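Local coordinates for CutA1 (Shewanella, PDB 3AHP), which probably helps the cell tolerate divalent metal ions such as copper and forms a stable trimer, at residues B[6-11]-B[60-65]; B[39-44]-B[56-61]. All blocks are in the same frame, centred on the assembly; numbering follows the deposited sequence.

Interaction 1. Residues B[6-11]-B[60-65]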
ATOM      1  N   GLN B   6       5.238 -11.284  10.052  1.00 38.64           N
ATOM      2  CA  GLN B   6       5.275 -11.091   8.623  1.00 34.77           C
ATOM      3  C   GLN B   6       5.266  -9.626   8.249  1.00 32.60           C
ATOM      4  O   GLN B   6       4.727  -8.796   8.993  1.00 32.15           O
ATOM      5  CB  GLN B   6       4.112 -11.814   7.973  1.00 35.23           C
ATOM      6  CG  GLN B   6       4.200 -13.315   8.122  1.00 35.32           C
ATOM      7  CD  GLN B   6       2.856 -13.950   8.312  1.00 33.97           C
ATOM      8  OE1 GLN B   6       1.999 -13.416   9.013  1.00 34.24           O
ATOM      9  NE2 GLN B   6       2.644 -15.077   7.654  1.00 35.33           N
ATOM     10  N   LEU B   7       5.904  -9.311   7.117  1.00 28.66           N
ATOM     11  CA  LEU B   7       5.957  -7.945   6.621  1.00 24.84           C
ATOM     12  C   LEU B   7       5.285  -7.775   5.277  1.00 23.09           C
ATOM     13  O   LEU B   7       5.256  -8.682   4.464  1.00 21.72           O
ATOM     14  CB  LEU B   7       7.393  -7.452   6.520  1.00 25.12           C
ATOM     15  CG  LEU B   7       8.281  -7.575   7.752  1.00 24.22           C
ATOM     16  CD1 LEU B   7       9.741  -7.555   7.330  1.00 14.35           C
ATOM     17  CD2 LEU B   7       7.963  -6.485   8.777  1.00 22.42           C
ATOM     18  N   LEU B   8       4.786  -6.567   5.045  1.00 23.23           N
ATOM     19  CA  LEU B   8       4.567  -6.051   3.704  1.00 21.98           C
ATOM     20  C   LEU B   8       5.648  -5.038   3.343  1.00 20.28           C
ATOM     21  O   LEU B   8       5.818  -4.035   4.017  1.00 19.95           O
ATOM     22  CB  LEU B   8       3.185  -5.406   3.633  1.00 23.42           C
ATOM     23  CG  LEU B   8       2.645  -4.949   2.282  1.00 22.80           C
ATOM     24  CD1 LEU B   8       2.631  -6.099   1.324  1.00 21.67           C
ATOM     25  CD2 LEU B   8       1.257  -4.317   2.445  1.00 22.44           C
ATOM     26  N   ILE B   9       6.395  -5.332   2.285  1.00 20.64           N
ATOM     27  CA  ILE B   9       7.480  -4.469   1.816  1.00 19.68           C
ATOM     28  C   ILE B   9       7.077  -3.730   0.553  1.00 19.22           C
ATOM     29  O   ILE B   9       6.522  -4.328  -0.376  1.00 17.14           O
ATOM     30  CB  ILE B   9       8.748  -5.280   1.518  1.00 19.31           C
ATOM     31  CG1 ILE B   9       9.300  -5.867   2.814  1.00 21.15           C
ATOM     32  CG2 ILE B   9       9.799  -4.399   0.817  1.00 19.14           C
ATOM     33  CD1 ILE B   9      10.562  -6.699   2.623  1.00 25.70           C
ATOM     34  N   PHE B  10       7.337  -2.426   0.530  1.00 19.16           N
ATOM     35  CA  PHE B  10       7.110  -1.630  -0.677  1.00 19.65           C
ATOM     36  C   PHE B  10       8.444  -1.256  -1.260  1.00 19.83           C
ATOM     37  O   PHE B  10       9.354  -0.846  -0.539  1.00 20.81           O
ATOM     38  CB  PHE B  10       6.324  -0.346  -0.379  1.00 19.30           C
ATOM     39  CG  PHE B  10       4.940  -0.582   0.108  1.00 17.85           C
ATOM     40  CD1 PHE B  10       4.691  -0.789   1.460  1.00 20.57           C
ATOM     41  CD2 PHE B  10       3.879  -0.606  -0.779  1.00 15.69           C
ATOM     42  CE1 PHE B  10       3.384  -1.037   1.916  1.00 19.87           C
ATOM     43  CE2 PHE B  10       2.587  -0.832  -0.335  1.00 14.07           C
ATOM     44  CZ  PHE B  10       2.340  -1.064   1.015  1.00 13.91           C
ATOM     45  N   THR B  11       8.536  -1.318  -2.577  1.00 20.67           N
ATOM     46  CA  THR B  11       9.745  -0.899  -3.263  1.00 22.30           C
ATOM     47  C   THR B  11       9.416  -0.589  -4.712  1.00 21.65           C
ATOM     48  O   THR B  11       8.279  -0.633  -5.108  1.00 23.58           O
ATOM     49  CB  THR B  11      10.865  -1.963  -3.160  1.00 21.69           C
ATOM     50  OG1 THR B  11      12.073  -1.429  -3.700  1.00 26.34           O
ATOM     51  CG2 THR B  11      10.503  -3.213  -3.914  1.00 20.01           C
ATOM     52  N   GLN B  60       5.061  -4.819  -4.378  1.00 23.15           N
ATOM     53  CA  GLN B  60       4.757  -5.278  -3.027  1.00 24.43           C
ATOM     54  C   GLN B  60       5.335  -6.668  -2.768  1.00 23.00           C
ATOM     55  O   GLN B  60       5.081  -7.591  -3.525  1.00 23.14           O
ATOM     56  CB  GLN B  60       3.253  -5.328  -2.788  1.00 25.13           C
ATOM     57  CG  GLN B  60       2.505  -4.001  -2.847  1.00 27.11           C
ATOM     58  CD  GLN B  60       1.007  -4.200  -2.582  1.00 34.74           C
ATOM     59  OE1 GLN B  60       0.220  -3.250  -2.662  1.00 30.92           O
ATOM     60  NE2 GLN B  60       0.609  -5.459  -2.281  1.00 31.19           N
ATOM     61  N   ILE B  61       6.088  -6.814  -1.682  1.00 22.31           N
ATOM     62  CA  ILE B  61       6.637  -8.119  -1.291  1.00 21.60           C
ATOM     63  C   ILE B  61       5.979  -8.630  -0.012  1.00 21.38           C
ATOM     64  O   ILE B  61       5.939  -7.929   0.997  1.00 20.33           O
ATOM     65  CB  ILE B  61       8.171  -8.074  -1.048  1.00 21.26           C
ATOM     66  CG1 ILE B  61       8.921  -7.632  -2.314  1.00 22.25           C
ATOM     67  CG2 ILE B  61       8.659  -9.427  -0.576  1.00 16.99           C
ATOM     68  CD1 ILE B  61      10.236  -6.897  -2.036  1.00 16.70           C
ATOM     69  N   LYS B  62       5.476  -9.856  -0.042  1.00 21.27           N
ATOM     70  CA  LYS B  62       4.925 -10.415   1.170  1.00 22.90           C
ATOM     71  C   LYS B  62       5.790 -11.545   1.667  1.00 23.14           C
ATOM     72  O   LYS B  62       6.134 -12.457   0.909  1.00 23.67           O
ATOM     73  CB  LYS B  62       3.471 -10.841   0.976  1.00 23.89           C
ATOM     74  CG  LYS B  62       2.547  -9.671   0.661  1.00 25.69           C
ATOM     75  CD  LYS B  62       1.555 -10.033  -0.423  1.00 35.62           C
ATOM     76  CE  LYS B  62       1.981  -9.525  -1.786  1.00 38.19           C
ATOM     77  NZ  LYS B  62       1.104  -8.384  -2.209  1.00 47.40           N
ATOM     78  N   CYS B  63       6.181 -11.455   2.935  1.00 22.85           N
ATOM     79  CA  CYS B  63       7.241 -12.288   3.458  1.00 23.20           C
ATOM     80  C   CYS B  63       7.209 -12.439   4.969  1.00 23.80           C
ATOM     81  O   CYS B  63       6.531 -11.695   5.671  1.00 22.21           O
ATOM     82  CB  CYS B  63       8.588 -11.709   3.042  1.00 24.95           C
ATOM     83  SG  CYS B  63       9.057 -10.245   3.950  1.00 27.67           S
ATOM     84  N   MET B  64       8.003 -13.387   5.458  1.00 26.18           N
ATOM     85  CA  MET B  64       8.321 -13.510   6.881  1.00 27.11           C
ATOM     86  C   MET B  64       9.399 -12.527   7.333  1.00 27.23           C
ATOM     87  O   MET B  64      10.439 -12.380   6.706  1.00 26.37           O
ATOM     88  CB  MET B  64       8.790 -14.928   7.169  1.00 28.26           C
ATOM     89  CG  MET B  64       7.812 -15.991   6.712  1.00 30.90           C
ATOM     90  SD  MET B  64       6.324 -16.064   7.729  1.00 40.34           S
ATOM     91  CE  MET B  64       7.030 -16.214   9.375  1.00 31.85           C
ATOM     92  N   THR B  65       9.151 -11.868   8.446  1.00 28.04           N
ATOM     93  CA  THR B  65      10.100 -10.908   8.965  1.00 28.74           C
ATOM     94  C   THR B  65      11.454 -11.572   9.062  1.00 29.08           C
ATOM     95  O   THR B  65      12.503 -10.942   9.026  1.00 29.47           O
ATOM     96  CB  THR B  65       9.643 -10.479  10.343  1.00 29.57           C
ATOM     97  OG1 THR B  65       8.393  -9.801  10.207  1.00 27.92           O
ATOM     98  CG2 THR B  65      10.680  -9.594  11.029  1.00 27.97           C
TER
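Leu7 and Cys63, and next to them Ile9 and Ile61, tie the two antiparallel strands together through four backbone hydrogen bonds. Ile9 N reaches Ile61 O at 2.9 Å, almost straight at 173°, and Ile61 N returns to Ile9 O at 2.8 Å. Leu7 N likewise bonds to Cys63 O, and Cys63 N meets Leu7 O at 3.3 Å. Beyond Ile61, Gln60 CA lies 3.3 Å from Ile9 O, a CA-H...O contact.

Apolar packing fills the face that carries Leu7, Ile9, Ile61 and Cys63. The two isoleucines meet at CG2 of Ile9 and CD1 of Ile61, 3.8 Å apart, while Ile9 CD1 turns to the Cys63 sulfur. Leucine, isoleucines and a small cysteine suit this face, because Tyr68 and Ile71 of helix 68-78 cover it. Leu7 CG meets Thr65 OG1, a hydroxyl that is hydrogen-bonded to Pro4 O.

On the other face side chains run alongside one another. With CG anti to the backbone N (chi1 -172°), Leu8 brings CD1 to 3.6 Å from CG of Lys62, whose amine goes on to a salt bridge with Glu85 of the second subunit. Phe10 CE2 lies 4.0 Å from CG of Gln60, and its ring also packs on Phe10 of the second subunit.

Gln6 and Met64 pair at the end of the strands, their side chains side by side near helix 96-105.

Such a two-faced pairing, with helix 68-78 over much of the Leu7, Ile9 and Cys63 face and neighbouring subunits meeting the Leu8, Phe10 and Gln60 face, is characteristic of the central sheet of the ferredoxin-like CutA1 trimer.

Interaction 2. Residues B[39-44]-B[56-61]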
ATOM      1  N   GLN B  39       1.449  -1.551 -12.417  1.00 22.33           N
ATOM      2  CA  GLN B  39       1.706  -0.731 -13.584  1.00 22.49           C
ATOM      3  C   GLN B  39       2.338   0.591 -13.220  1.00 21.63           C
ATOM      4  O   GLN B  39       2.303   0.989 -12.069  1.00 21.88           O
ATOM      5  CB  GLN B  39       0.404  -0.495 -14.317  1.00 23.75           C
ATOM      6  CG  GLN B  39       0.000  -1.700 -15.144  1.00 26.31           C
ATOM      7  CD  GLN B  39      -1.327  -1.486 -15.752  1.00 30.20           C
ATOM      8  OE1 GLN B  39      -2.334  -2.036 -15.281  1.00 30.42           O
ATOM      9  NE2 GLN B  39      -1.388  -0.538 -16.675  1.00 30.75           N
ATOM     10  N   ALA B  40       2.993   1.243 -14.143  1.00 22.15           N
ATOM     11  CA  ALA B  40       3.848   2.341 -13.807  1.00 21.72           C
ATOM     12  C   ALA B  40       3.257   3.324 -12.837  1.00 23.41           C
ATOM     13  O   ALA B  40       2.084   3.538 -12.820  1.00 23.94           O
ATOM     14  CB  ALA B  40       4.286   3.015 -14.997  1.00 19.26           C
ATOM     15  N   VAL B  41       4.112   3.913 -12.013  1.00 20.00           N
ATOM     16  CA  VAL B  41       3.775   5.021 -11.167  1.00 20.00           C
ATOM     17  C   VAL B  41       4.728   6.177 -11.405  1.00 20.00           C
ATOM     18  O   VAL B  41       5.749   6.006 -11.951  1.00 23.04           O
ATOM     19  CB  VAL B  41       3.800   4.652  -9.698  1.00 20.00           C
ATOM     20  CG1 VAL B  41       2.808   3.661  -9.363  1.00 20.00           C
ATOM     21  CG2 VAL B  41       5.122   4.262  -9.273  1.00 20.00           C
ATOM     22  N   GLU B  42       4.365   7.365 -10.989  1.00 23.86           N
ATOM     23  CA  GLU B  42       5.223   8.508 -11.108  1.00 26.68           C
ATOM     24  C   GLU B  42       5.796   8.886  -9.790  1.00 26.21           C
ATOM     25  O   GLU B  42       5.103   9.164  -8.882  1.00 27.37           O
ATOM     26  CB  GLU B  42       4.501   9.686 -11.732  1.00 27.21           C
ATOM     27  CG  GLU B  42       5.401  10.568 -12.574  1.00 38.07           C
ATOM     28  CD  GLU B  42       4.760  11.867 -12.974  1.00 48.05           C
ATOM     29  OE1 GLU B  42       3.605  12.062 -12.595  1.00 47.04           O
ATOM     30  OE2 GLU B  42       5.408  12.670 -13.661  1.00 42.94           O
ATOM     31  N   SER B  43       7.099   8.842  -9.702  1.00 25.95           N
ATOM     32  CA  SER B  43       7.775   9.189  -8.461  1.00 26.23           C
ATOM     33  C   SER B  43       8.318  10.618  -8.515  1.00 27.09           C
ATOM     34  O   SER B  43       9.077  10.972  -9.410  1.00 28.24           O
ATOM     35  CB  SER B  43       8.915   8.215  -8.166  1.00 26.57           C
ATOM     36  OG  SER B  43       8.403   6.943  -7.806  1.00 25.32           O
ATOM     37  N   ILE B  44       7.961  11.409  -7.515  1.00 26.15           N
ATOM     38  CA  ILE B  44       8.392  12.768  -7.427  1.00 26.04           C
ATOM     39  C   ILE B  44       9.299  12.925  -6.216  1.00 25.57           C
ATOM     40  O   ILE B  44       8.937  12.546  -5.103  1.00 23.17           O
ATOM     41  CB  ILE B  44       7.179  13.722  -7.329  1.00 27.77           C
ATOM     42  CG1 ILE B  44       6.062  13.256  -8.269  1.00 29.60           C
ATOM     43  CG2 ILE B  44       7.585  15.165  -7.649  1.00 24.09           C
ATOM     44  CD1 ILE B  44       6.140  13.829  -9.661  1.00 27.97           C
ATOM     45  N   GLU B  56       8.262   4.530 -12.865  1.00 33.07           N
ATOM     46  CA  GLU B  56       8.865   3.503 -12.104  1.00 31.77           C
ATOM     47  C   GLU B  56       7.896   2.418 -11.927  1.00 31.34           C
ATOM     48  O   GLU B  56       6.729   2.592 -12.016  1.00 32.72           O
ATOM     49  CB  GLU B  56       9.295   4.015 -10.757  1.00 31.46           C
ATOM     50  CG  GLU B  56      10.461   4.874 -10.838  1.00 27.35           C
ATOM     51  CD  GLU B  56      11.136   4.987  -9.582  1.00 27.39           C
ATOM     52  OE1 GLU B  56      12.339   5.027  -9.564  1.00 30.41           O
ATOM     53  OE2 GLU B  56      10.473   5.048  -8.598  1.00 26.41           O
ATOM     54  N   VAL B  57       8.404   1.260 -11.657  1.00 20.00           N
ATOM     55  CA  VAL B  57       7.536   0.156 -11.450  1.00 20.00           C
ATOM     56  C   VAL B  57       7.451  -0.300 -10.000  1.00 20.00           C
ATOM     57  O   VAL B  57       8.416  -0.682  -9.407  1.00 26.86           O
ATOM     58  CB  VAL B  57       7.895  -0.932 -12.415  1.00 20.00           C
ATOM     59  CG1 VAL B  57       8.383  -2.099 -11.753  1.00 20.00           C
ATOM     60  CG2 VAL B  57       6.760  -1.267 -13.296  1.00 20.00           C
ATOM     61  N   PRO B  58       6.259  -0.260  -9.439  1.00 24.28           N
ATOM     62  CA  PRO B  58       6.054  -0.474  -8.023  1.00 23.47           C
ATOM     63  C   PRO B  58       5.996  -1.939  -7.632  1.00 22.93           C
ATOM     64  O   PRO B  58       5.539  -2.711  -8.387  1.00 21.36           O
ATOM     65  CB  PRO B  58       4.732   0.209  -7.804  1.00 23.82           C
ATOM     66  CG  PRO B  58       4.081   0.096  -8.996  1.00 23.98           C
ATOM     67  CD  PRO B  58       5.021   0.172 -10.069  1.00 22.67           C
ATOM     68  N   MET B  59       6.511  -2.304  -6.474  1.00 23.71           N
ATOM     69  CA  MET B  59       6.472  -3.706  -6.034  1.00 25.84           C
ATOM     70  C   MET B  59       5.952  -3.856  -4.600  1.00 24.67           C
ATOM     71  O   MET B  59       6.381  -3.128  -3.712  1.00 24.79           O
ATOM     72  CB  MET B  59       7.857  -4.345  -6.133  1.00 26.61           C
ATOM     73  CG  MET B  59       8.339  -4.596  -7.538  1.00 30.72           C
ATOM     74  SD  MET B  59       9.891  -5.513  -7.562  1.00 41.27           S
ATOM     75  CE  MET B  59       9.296  -7.162  -7.807  1.00 37.75           C
ATOM     76  N   GLN B  60       5.061  -4.819  -4.378  1.00 23.15           N
ATOM     77  CA  GLN B  60       4.757  -5.278  -3.027  1.00 24.43           C
ATOM     78  C   GLN B  60       5.335  -6.668  -2.768  1.00 23.00           C
ATOM     79  O   GLN B  60       5.081  -7.591  -3.525  1.00 23.14           O
ATOM     80  CB  GLN B  60       3.253  -5.328  -2.788  1.00 25.13           C
ATOM     81  CG  GLN B  60       2.505  -4.001  -2.847  1.00 27.11           C
ATOM     82  CD  GLN B  60       1.007  -4.200  -2.582  1.00 34.74           C
ATOM     83  OE1 GLN B  60       0.220  -3.250  -2.662  1.00 30.92           O
ATOM     84  NE2 GLN B  60       0.609  -5.459  -2.281  1.00 31.19           N
ATOM     85  N   ILE B  61       6.088  -6.814  -1.682  1.00 22.31           N
ATOM     86  CA  ILE B  61       6.637  -8.119  -1.291  1.00 21.60           C
ATOM     87  C   ILE B  61       5.979  -8.630  -0.012  1.00 21.38           C
ATOM     88  O   ILE B  61       5.939  -7.929   0.997  1.00 20.33           O
ATOM     89  CB  ILE B  61       8.171  -8.074  -1.048  1.00 21.26           C
ATOM     90  CG1 ILE B  61       8.921  -7.632  -2.314  1.00 22.25           C
ATOM     91  CG2 ILE B  61       8.659  -9.427  -0.576  1.00 16.99           C
ATOM     92  CD1 ILE B  61      10.236  -6.897  -2.036  1.00 16.70           C
TER
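Glu56 and Ser43 face each other across the start of a hairpin: the extended glutamate chain carries its carboxylate to the serine, and Ser43 OG donates to Glu56 OE2 at 2.9 Å. The hydroxyl comes from above the carboxylate plane, 40° out of it. Ser43 OG sits beside its own backbone N (chi1 -70°), which turns the hydroxyl to the glutamate, and Thr12 adds a weak bond to the same oxygen. Replacing Glu56 by an alanine would probably leave the Ser43 hydroxyl without this acceptor inside a buried part of the hairpin.

Val41 and Pro58 reach toward each other tip to tip, CG1 of the valine 3.8 Å from CG of the proline. Proline suits this place because its ring offers a compact apolar surface to the valine, and its CD also sits 3.5 Å from Gln39 O. Two backbone bonds fix Val41 against Glu56: Val41 N reaches Glu56 O at 2.9 Å, and Glu56 N answers to Val41 O at 3.1 Å.

The short strand segments stand 102° apart, so Val41-Glu56 is their one bridge, and strand 50-64 runs on toward strands 6-13 and 34-38. Residues 42-44 pair with a strand of the third subunit, making this a beta hairpin that extends the sheet between subunits, as in CutA1 trimers.

In the fold
Interactions 1 and 2 lie with their centres about 15 Å apart on the same long strand, 50-64, and share Gln60 and Ile61. Along the chain, 6-11 comes first, then 39-44, and both find their partners on this strand: its later part pairs with strand 6-13, its earlier part with strand 41-47. A probable hydrogen bond from Met59 N to Thr11 O (2.8 Å) joins the two contacts directly. Interaction 1 is buried near the centre of the chain; interaction 2 is farther out and only partly buried. One strand thus runs from the subunit core to the hairpin, and both contacts touch the third subunit, linking fold and trimer assembly.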